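Local coordinates for penicillin-binding protein activator LpoB (Salmonella enterica subsp. enterica serovar Typhimurium, PDB 4Q6V) that probably regulates peptidoglycan synthesis as an outer-membrane lipoprotein that activates penicillin-binding protein 1B, its C-terminal domain being the part modelled, at residues A[25-30]-A[97-102]; A[73-78]-A[88-93]; A[114-119]-A[126-131]. All blocks are in the same frame, centred on the assembly; numbering follows the deposited sequence.

Interaction 1 (A[25-30]-A[97-102]); sequences VLLVDS and QYVLYS
Leu-26 reaches across to the neighbouring strand with its CD1, which settles 3.5 Å from CB of Tyr-98 and then touches CB of Leu-100, both on the same sheet face. With CG anti to the backbone N (chi1 168°) the branch is carried over toward the next strand, and the leucine side chain runs at about a right angle to that of Tyr-98. Leu-27 and Val-99 occupy the other face, their side chains abreast and heading in one direction, with CB of Leu-27 4.1 Å from CG2 of Val-99.

Between these faces the backbones pair in parallel. N of Leu-27 donates to O of Tyr-98, and O of Leu-27 receives N of Leu-100 at 2.9 Å in a nearly straight bond (174° at the hydrogen). O of Leu-100 takes N of Asp-29. Earlier, O of Val-25 accepts N of Gln-97 at 3.0 Å and, weakly, N of Tyr-98.

Both ends of the pair are polar. One water accepts from N of Val-25 and donates to OE1 of Gln-97; a second, past the last direct bond, extends the pairing by accepting from N of Ser-102 and donating to O of Ser-30. OD2 of Asp-29 sits 3.4 Å from CD1 of Tyr-101, the carboxylate and ring planes 66° apart.

Tyr-98 OH hydrogen-bonds to O of Gly-19 and N of Thr-21. Strands 25-35 and 98-106 are inner strands of the mixed sheet: strand 112-119 flanks Val-99 and Tyr-101, helix 84-94 packs on Leu-27 and Val-99, and helix 41-54 meets Val-28 and Leu-100 on the opposite face.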
# COMPACT_ATOMS: atom_id res chain seq x y z
N VAL A 25 -4.59 -7.97 9.45
CA VAL A 25 -4.17 -8.43 8.15
C VAL A 25 -4.32 -7.22 7.21
O VAL A 25 -5.40 -6.59 7.08
CB VAL A 25 -5.00 -9.61 7.68
CG1 VAL A 25 -4.51 -10.11 6.32
CG2 VAL A 25 -4.98 -10.75 8.73
N LEU A 26 -3.23 -6.91 6.54
CA LEU A 26 -3.16 -5.68 5.71
C LEU A 26 -2.76 -6.09 4.31
O LEU A 26 -1.76 -6.75 4.13
CB LEU A 26 -2.23 -4.67 6.35
CG LEU A 26 -1.84 -3.49 5.46
CD1 LEU A 26 -2.98 -2.48 5.29
CD2 LEU A 26 -0.62 -2.83 6.07
N LEU A 27 -3.54 -5.70 3.32
CA LEU A 27 -3.16 -5.76 1.94
C LEU A 27 -2.44 -4.51 1.45
O LEU A 27 -3.00 -3.43 1.38
CB LEU A 27 -4.40 -6.05 1.08
CG LEU A 27 -4.21 -6.11 -0.43
CD1 LEU A 27 -3.01 -6.95 -0.78
CD2 LEU A 27 -5.46 -6.57 -1.18
N VAL A 28 -1.18 -4.67 1.09
CA VAL A 28 -0.34 -3.53 0.68
C VAL A 28 -0.29 -3.44 -0.84
O VAL A 28 0.36 -4.26 -1.51
CB VAL A 28 1.12 -3.69 1.20
CG1 VAL A 28 2.01 -2.55 0.70
CG2 VAL A 28 1.12 -3.74 2.69
N ASP A 29 -1.00 -2.46 -1.39
CA ASP A 29 -1.03 -2.29 -2.84
C ASP A 29 0.36 -1.78 -3.26
O ASP A 29 1.04 -1.11 -2.48
CB ASP A 29 -2.18 -1.37 -3.24
CG ASP A 29 -2.74 -1.66 -4.61
OD1 ASP A 29 -2.29 -2.63 -5.27
OD2 ASP A 29 -3.65 -0.88 -5.01
N SER A 30 0.79 -2.18 -4.46
CA SER A 30 2.12 -1.81 -4.94
C SER A 30 2.13 -0.29 -5.21
O SER A 30 1.14 0.29 -5.66
CB SER A 30 2.53 -2.66 -6.16
OG SER A 30 1.75 -2.32 -7.28
N GLN A 97 -8.28 -6.93 6.51
CA GLN A 97 -9.11 -5.91 7.17
C GLN A 97 -8.90 -4.52 6.56
O GLN A 97 -9.83 -3.69 6.53
CB GLN A 97 -8.80 -5.91 8.66
CG GLN A 97 -9.68 -4.97 9.50
CD GLN A 97 -9.36 -5.04 11.00
OE1 GLN A 97 -8.57 -5.89 11.46
NE2 GLN A 97 -9.99 -4.18 11.77
N TYR A 98 -7.69 -4.25 6.06
CA TYR A 98 -7.32 -3.01 5.47
C TYR A 98 -6.68 -3.16 4.11
O TYR A 98 -6.05 -4.18 3.80
CB TYR A 98 -6.35 -2.25 6.38
CG TYR A 98 -6.77 -2.04 7.81
CD1 TYR A 98 -7.65 -1.02 8.16
CD2 TYR A 98 -6.29 -2.84 8.81
CE1 TYR A 98 -8.03 -0.82 9.48
CE2 TYR A 98 -6.66 -2.67 10.12
CZ TYR A 98 -7.52 -1.65 10.46
OH TYR A 98 -7.87 -1.50 11.79
N VAL A 99 -6.86 -2.13 3.28
CA VAL A 99 -6.07 -1.97 2.07
C VAL A 99 -5.28 -0.68 2.11
O VAL A 99 -5.83 0.41 2.41
CB VAL A 99 -6.95 -2.03 0.79
CG1 VAL A 99 -6.17 -1.58 -0.40
CG2 VAL A 99 -7.46 -3.42 0.55
N LEU A 100 -4.00 -0.78 1.79
CA LEU A 100 -3.15 0.41 1.72
C LEU A 100 -2.80 0.78 0.28
O LEU A 100 -2.14 -0.02 -0.43
CB LEU A 100 -1.90 0.25 2.60
CG LEU A 100 -0.96 1.45 2.64
CD1 LEU A 100 -1.61 2.66 3.23
CD2 LEU A 100 0.24 1.07 3.50
N TYR A 101 -3.26 1.95 -0.13
CA TYR A 101 -2.82 2.50 -1.39
C TYR A 101 -1.68 3.48 -1.21
O TYR A 101 -1.70 4.22 -0.24
CB TYR A 101 -3.98 3.16 -2.11
CG TYR A 101 -5.23 2.32 -2.25
CD1 TYR A 101 -5.41 1.46 -3.33
CD2 TYR A 101 -6.29 2.48 -1.35
CE1 TYR A 101 -6.58 0.72 -3.49
CE2 TYR A 101 -7.47 1.77 -1.51
CZ TYR A 101 -7.60 0.91 -2.58
OH TYR A 101 -8.77 0.17 -2.70
N SER A 102 -0.73 3.49 -2.14
CA SER A 102 0.33 4.50 -2.19
C SER A 102 0.79 4.81 -3.62
O SER A 102 0.68 3.97 -4.55
CB SER A 102 1.49 4.05 -1.27
OG SER A 102 2.04 2.86 -1.73
O HOH W 1 -7.38 -8.38 10.29
O HOH W 2 -1.08 1.72 -4.49

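Interaction 2 (A[73-78]-A[88-93]); sequences LGLSPQ and IGIARN
Leu-73 and Ile-90 make the main apolar touch here, CD2 of Leu-73 lying 3.7 Å from CD1 of Ile-90. Leu-75 adds a second: its CD1 meets the same Ile-90 methyl, tip to tip, at 4.1 Å. The isoleucine therefore serves two leucines with a single CD1, which is carried out to them because CG1 stands anti to the carbonyl carbon (chi1 -65°).

Backbone surface takes part as well. CD2 of Leu-73 rests 3.6 Å from O of Gly-89, and the helix can be approached this closely because Gly-89 has no side chain on the flank that faces the leucine.

Between the two leucines the chain turns away from helix 63-72 at Gly-74, whose positive phi (78°) and two bonds back into the last turn make a Schellman motif. The contact lies where helix 63-72 ends beside helix 84-94, and Leu-66 and Ala-69 of helix 63-72 also lie against Ile-90.

No hydrogen bond crosses the contact. At the more exposed end the side chain of Leu-73 also passes alongside that of Asn-93, antiparallel to it.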
# COMPACT_ATOMS: atom_id res chain seq x y z
N LEU A 73 -10.67 -14.55 -9.21
CA LEU A 73 -11.62 -13.51 -9.54
C LEU A 73 -11.66 -13.17 -11.04
O LEU A 73 -12.43 -12.30 -11.45
CB LEU A 73 -11.32 -12.24 -8.72
CG LEU A 73 -12.07 -12.19 -7.38
CD1 LEU A 73 -11.68 -13.33 -6.44
CD2 LEU A 73 -11.81 -10.85 -6.72
N GLY A 74 -10.86 -13.85 -11.85
CA GLY A 74 -10.83 -13.72 -13.31
C GLY A 74 -10.09 -12.48 -13.78
O GLY A 74 -10.30 -11.99 -14.90
N LEU A 75 -9.28 -11.90 -12.91
CA LEU A 75 -8.51 -10.70 -13.25
C LEU A 75 -7.26 -11.16 -14.01
O LEU A 75 -6.82 -12.28 -13.88
CB LEU A 75 -8.14 -9.87 -12.02
CG LEU A 75 -9.31 -9.35 -11.19
CD1 LEU A 75 -8.81 -8.54 -10.01
CD2 LEU A 75 -10.24 -8.55 -12.10
N SER A 76 -6.72 -10.29 -14.84
CA SER A 76 -5.45 -10.53 -15.50
C SER A 76 -4.37 -10.71 -14.43
O SER A 76 -4.39 -10.09 -13.38
CB SER A 76 -5.13 -9.36 -16.41
OG SER A 76 -3.78 -9.37 -16.73
N PRO A 77 -3.46 -11.64 -14.66
CA PRO A 77 -2.39 -11.99 -13.72
C PRO A 77 -1.53 -10.80 -13.29
O PRO A 77 -1.00 -10.82 -12.20
CB PRO A 77 -1.51 -12.92 -14.60
CG PRO A 77 -2.45 -13.56 -15.51
CD PRO A 77 -3.42 -12.50 -15.88
N GLN A 78 -1.35 -9.80 -14.16
CA GLN A 78 -0.52 -8.63 -13.87
C GLN A 78 -1.34 -7.47 -13.33
O GLN A 78 -0.79 -6.43 -13.00
CB GLN A 78 0.25 -8.18 -15.11
CG GLN A 78 1.63 -7.63 -14.72
CD GLN A 78 2.53 -8.71 -14.15
OE1 GLN A 78 2.50 -9.86 -14.63
NE2 GLN A 78 3.33 -8.36 -13.15
N ILE A 88 -10.96 -4.23 -3.08
CA ILE A 88 -11.87 -4.76 -2.07
C ILE A 88 -12.30 -6.19 -2.41
O ILE A 88 -12.45 -7.04 -1.51
CB ILE A 88 -13.12 -3.89 -1.92
CG1 ILE A 88 -12.72 -2.52 -1.40
CG2 ILE A 88 -14.08 -4.47 -0.90
CD1 ILE A 88 -13.80 -1.48 -1.50
N GLY A 89 -12.56 -6.43 -3.70
CA GLY A 89 -12.85 -7.78 -4.18
C GLY A 89 -11.75 -8.74 -3.77
O GLY A 89 -12.03 -9.82 -3.27
N ILE A 90 -10.49 -8.32 -3.91
CA ILE A 90 -9.35 -9.13 -3.57
C ILE A 90 -9.19 -9.23 -2.06
O ILE A 90 -8.97 -10.31 -1.51
CB ILE A 90 -8.04 -8.62 -4.24
CG1 ILE A 90 -8.09 -8.71 -5.76
CG2 ILE A 90 -6.83 -9.41 -3.76
CD1 ILE A 90 -8.17 -10.11 -6.29
N ALA A 91 -9.33 -8.11 -1.35
CA ALA A 91 -9.17 -8.05 0.09
C ALA A 91 -10.10 -9.03 0.74
O ALA A 91 -9.72 -9.73 1.70
CB ALA A 91 -9.44 -6.64 0.56
N ARG A 92 -11.32 -9.14 0.23
CA ARG A 92 -12.33 -10.04 0.86
C ARG A 92 -12.00 -11.52 0.71
O ARG A 92 -12.16 -12.29 1.67
CB ARG A 92 -13.72 -9.74 0.32
CG ARG A 92 -14.22 -8.35 0.69
CD ARG A 92 -15.75 -8.29 0.72
NE ARG A 92 -16.26 -7.07 1.38
CZ ARG A 92 -16.75 -6.01 0.73
NH1 ARG A 92 -16.85 -5.98 -0.60
NH2 ARG A 92 -17.17 -4.96 1.43
N ASN A 93 -11.49 -11.89 -0.47
CA ASN A 93 -11.03 -13.25 -0.69
C ASN A 93 -9.90 -13.66 0.21
O ASN A 93 -9.91 -14.81 0.62
CB ASN A 93 -10.64 -13.47 -2.16
CG ASN A 93 -11.65 -14.31 -2.93
OD1 ASN A 93 -11.30 -15.06 -3.85
ND2 ASN A 93 -12.93 -14.19 -2.56

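Interaction 3 (A[114-119]-A[126-131]); sequences QMQLML and IWSGKG
A beta hairpin is made by strands 112-119 and 125-132, and Met-115, a selenomethionine, meets Trp-127 across it. The two strands run antiparallel at 170°, with Met-115 opposite Gly-129 and Leu-117 opposite Trp-127 as hydrogen-bonded pairs. N of Met-115 donates to O of Gly-129 at 2.8 Å, and O of Met-115 takes N of Gly-129 in return. Farther along, N of Leu-117 bonds to O of Trp-127 at 2.9 Å, while O of Leu-117 receives N of Ile-126, consistent with a classic beta bulge at Ile-126 and Trp-127 opposite Leu-117.

On the face that carries Met-115, Leu-117 and Trp-127, the indole swings along the strand with CG anti to its backbone nitrogen (chi1 176°). CE of Met-115 approaches the ring in its plane, at the edge, 3.3 Å from CH2; the bend at chi3 (-40°) turns this methyl to the six-membered ring. Gly-129 is also close: its N lies 3.8 Å above one indole face, toward the rim, and with no side chain there the glycine lets the indole lie over its backbone. Beside this group CD2 of Leu-117 meets CD1 of Ile-126 at 4.0 Å.

The reverse face is more polar. Gln-114 and Lys-130 run alongside each other in the same direction, CG of Gln-114 3.5 Å from CB of Lys-130, so the aliphatic parts do the touching.

Within this chain strand 125-132 forms one edge of the sheet, whereas strand 112-119 is bonded on its other side to strand 98-106 through Ser-103, Tyr-101 and Val-99. Helix 3-15 lies over the apolar face, with Leu-10 touching Met-115 and Met-14 touching both Leu-117 and Trp-127.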
# COMPACT_ATOMS: atom_id res chain seq x y z
N GLN A 114 2.21 9.78 -1.41
CA GLN A 114 0.90 9.88 -0.76
C GLN A 114 0.37 8.49 -0.49
O GLN A 114 0.57 7.58 -1.30
CB GLN A 114 -0.08 10.70 -1.60
CG GLN A 114 0.32 12.17 -1.65
CD GLN A 114 -0.22 12.94 -2.84
OE1 GLN A 114 -0.63 12.36 -3.85
NE2 GLN A 114 -0.20 14.28 -2.74
N MSE A 115 -0.27 8.34 0.66
CA MSE A 115 -0.76 7.01 1.07
C MSE A 115 -2.15 7.15 1.60
O MSE A 115 -2.53 8.17 2.13
CB MSE A 115 0.16 6.42 2.15
CG MSE A 115 1.51 6.03 1.58
SE MSE A 115 2.64 5.07 2.90
CE MSE A 115 2.14 6.17 4.43
N GLN A 116 -2.96 6.11 1.43
CA GLN A 116 -4.29 6.07 2.00
C GLN A 116 -4.67 4.67 2.50
O GLN A 116 -4.39 3.66 1.84
CB GLN A 116 -5.27 6.54 0.96
CG GLN A 116 -4.71 7.62 0.04
CD GLN A 116 -5.49 7.62 -1.22
OE1 GLN A 116 -6.66 8.02 -1.19
NE2 GLN A 116 -4.85 7.16 -2.30
N LEU A 117 -5.30 4.62 3.66
CA LEU A 117 -5.70 3.34 4.27
C LEU A 117 -7.20 3.14 4.25
O LEU A 117 -7.95 3.89 4.93
CB LEU A 117 -5.16 3.25 5.69
CG LEU A 117 -5.38 1.92 6.39
CD1 LEU A 117 -4.45 0.87 5.80
CD2 LEU A 117 -5.17 2.11 7.87
N MSE A 118 -7.63 2.09 3.55
CA MSE A 118 -9.05 1.81 3.37
C MSE A 118 -9.48 0.69 4.28
O MSE A 118 -8.92 -0.41 4.28
CB MSE A 118 -9.34 1.51 1.89
CG MSE A 118 -10.75 1.07 1.69
SE MSE A 118 -11.24 1.00 -0.19
CE MSE A 118 -10.55 -0.81 -0.51
N LEU A 119 -10.50 0.93 5.08
CA LEU A 119 -11.22 -0.16 5.80
C LEU A 119 -12.04 -1.02 4.85
O LEU A 119 -12.94 -0.50 4.17
CB LEU A 119 -12.13 0.43 6.87
CG LEU A 119 -12.73 -0.53 7.91
CD1 LEU A 119 -11.64 -1.04 8.87
CD2 LEU A 119 -13.85 0.16 8.69
N ILE A 126 -9.88 5.75 6.16
CA ILE A 126 -9.84 6.11 7.57
C ILE A 126 -8.58 6.90 7.89
O ILE A 126 -8.54 7.53 8.94
CB ILE A 126 -10.00 4.88 8.52
CG1 ILE A 126 -8.86 3.88 8.32
CG2 ILE A 126 -11.41 4.30 8.34
CD1 ILE A 126 -8.90 2.62 9.13
N TRP A 127 -7.58 6.85 7.00
CA TRP A 127 -6.33 7.59 7.22
C TRP A 127 -5.67 7.98 5.90
O TRP A 127 -5.66 7.20 4.94
CB TRP A 127 -5.32 6.74 8.05
CG TRP A 127 -4.01 7.44 8.19
CD1 TRP A 127 -3.72 8.44 9.09
CD2 TRP A 127 -2.82 7.28 7.40
NE1 TRP A 127 -2.44 8.90 8.93
CE2 TRP A 127 -1.86 8.21 7.89
CE3 TRP A 127 -2.45 6.41 6.37
CZ2 TRP A 127 -0.58 8.30 7.36
CZ3 TRP A 127 -1.21 6.52 5.82
CH2 TRP A 127 -0.28 7.47 6.32
N SER A 128 -5.04 9.16 5.91
CA SER A 128 -4.31 9.63 4.75
C SER A 128 -3.06 10.41 5.14
O SER A 128 -3.09 11.10 6.14
CB SER A 128 -5.24 10.50 3.90
OG SER A 128 -4.61 10.98 2.76
N GLY A 129 -2.01 10.29 4.33
CA GLY A 129 -0.75 11.00 4.59
C GLY A 129 0.10 11.26 3.35
O GLY A 129 0.11 10.46 2.42
N LYS A 130 0.84 12.39 3.36
CA LYS A 130 1.77 12.73 2.28
C LYS A 130 3.12 13.14 2.80
O LYS A 130 3.22 13.65 3.90
CB LYS A 130 1.19 13.78 1.36
CG LYS A 130 0.48 14.91 2.06
CD LYS A 130 -0.33 15.75 1.08
CE LYS A 130 -0.83 17.05 1.73
NZ LYS A 130 -1.47 18.02 0.78
N GLY A 131 4.17 12.78 2.08
CA GLY A 131 5.52 13.22 2.42
C GLY A 131 6.36 13.35 1.16
O GLY A 131 6.09 12.70 0.17

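In the fold
Interactions 1 and 3 belong to one mixed sheet, their centres about 10 Å apart, and strands 98-106 and 112-119 join them directly: N of Met-118 lies 2.7 Å from O of Val-99, a probable hydrogen bond. Interaction 2 lies outside the sheet, about 13 Å from interaction 1 and 21 Å from interaction 3, centre to centre. Helix 84-94 bridges the gap, with Ala-91 against Val-99 and Ile-90 against Leu-27. Along the chain, interaction 2 is nested between the segments of interaction 1, and interaction 3 follows. The parallel pair closes over a mostly helical excursion that also holds edge strand 59-60, consistent with one mixed alpha-beta domain, with interaction 2 on its surface.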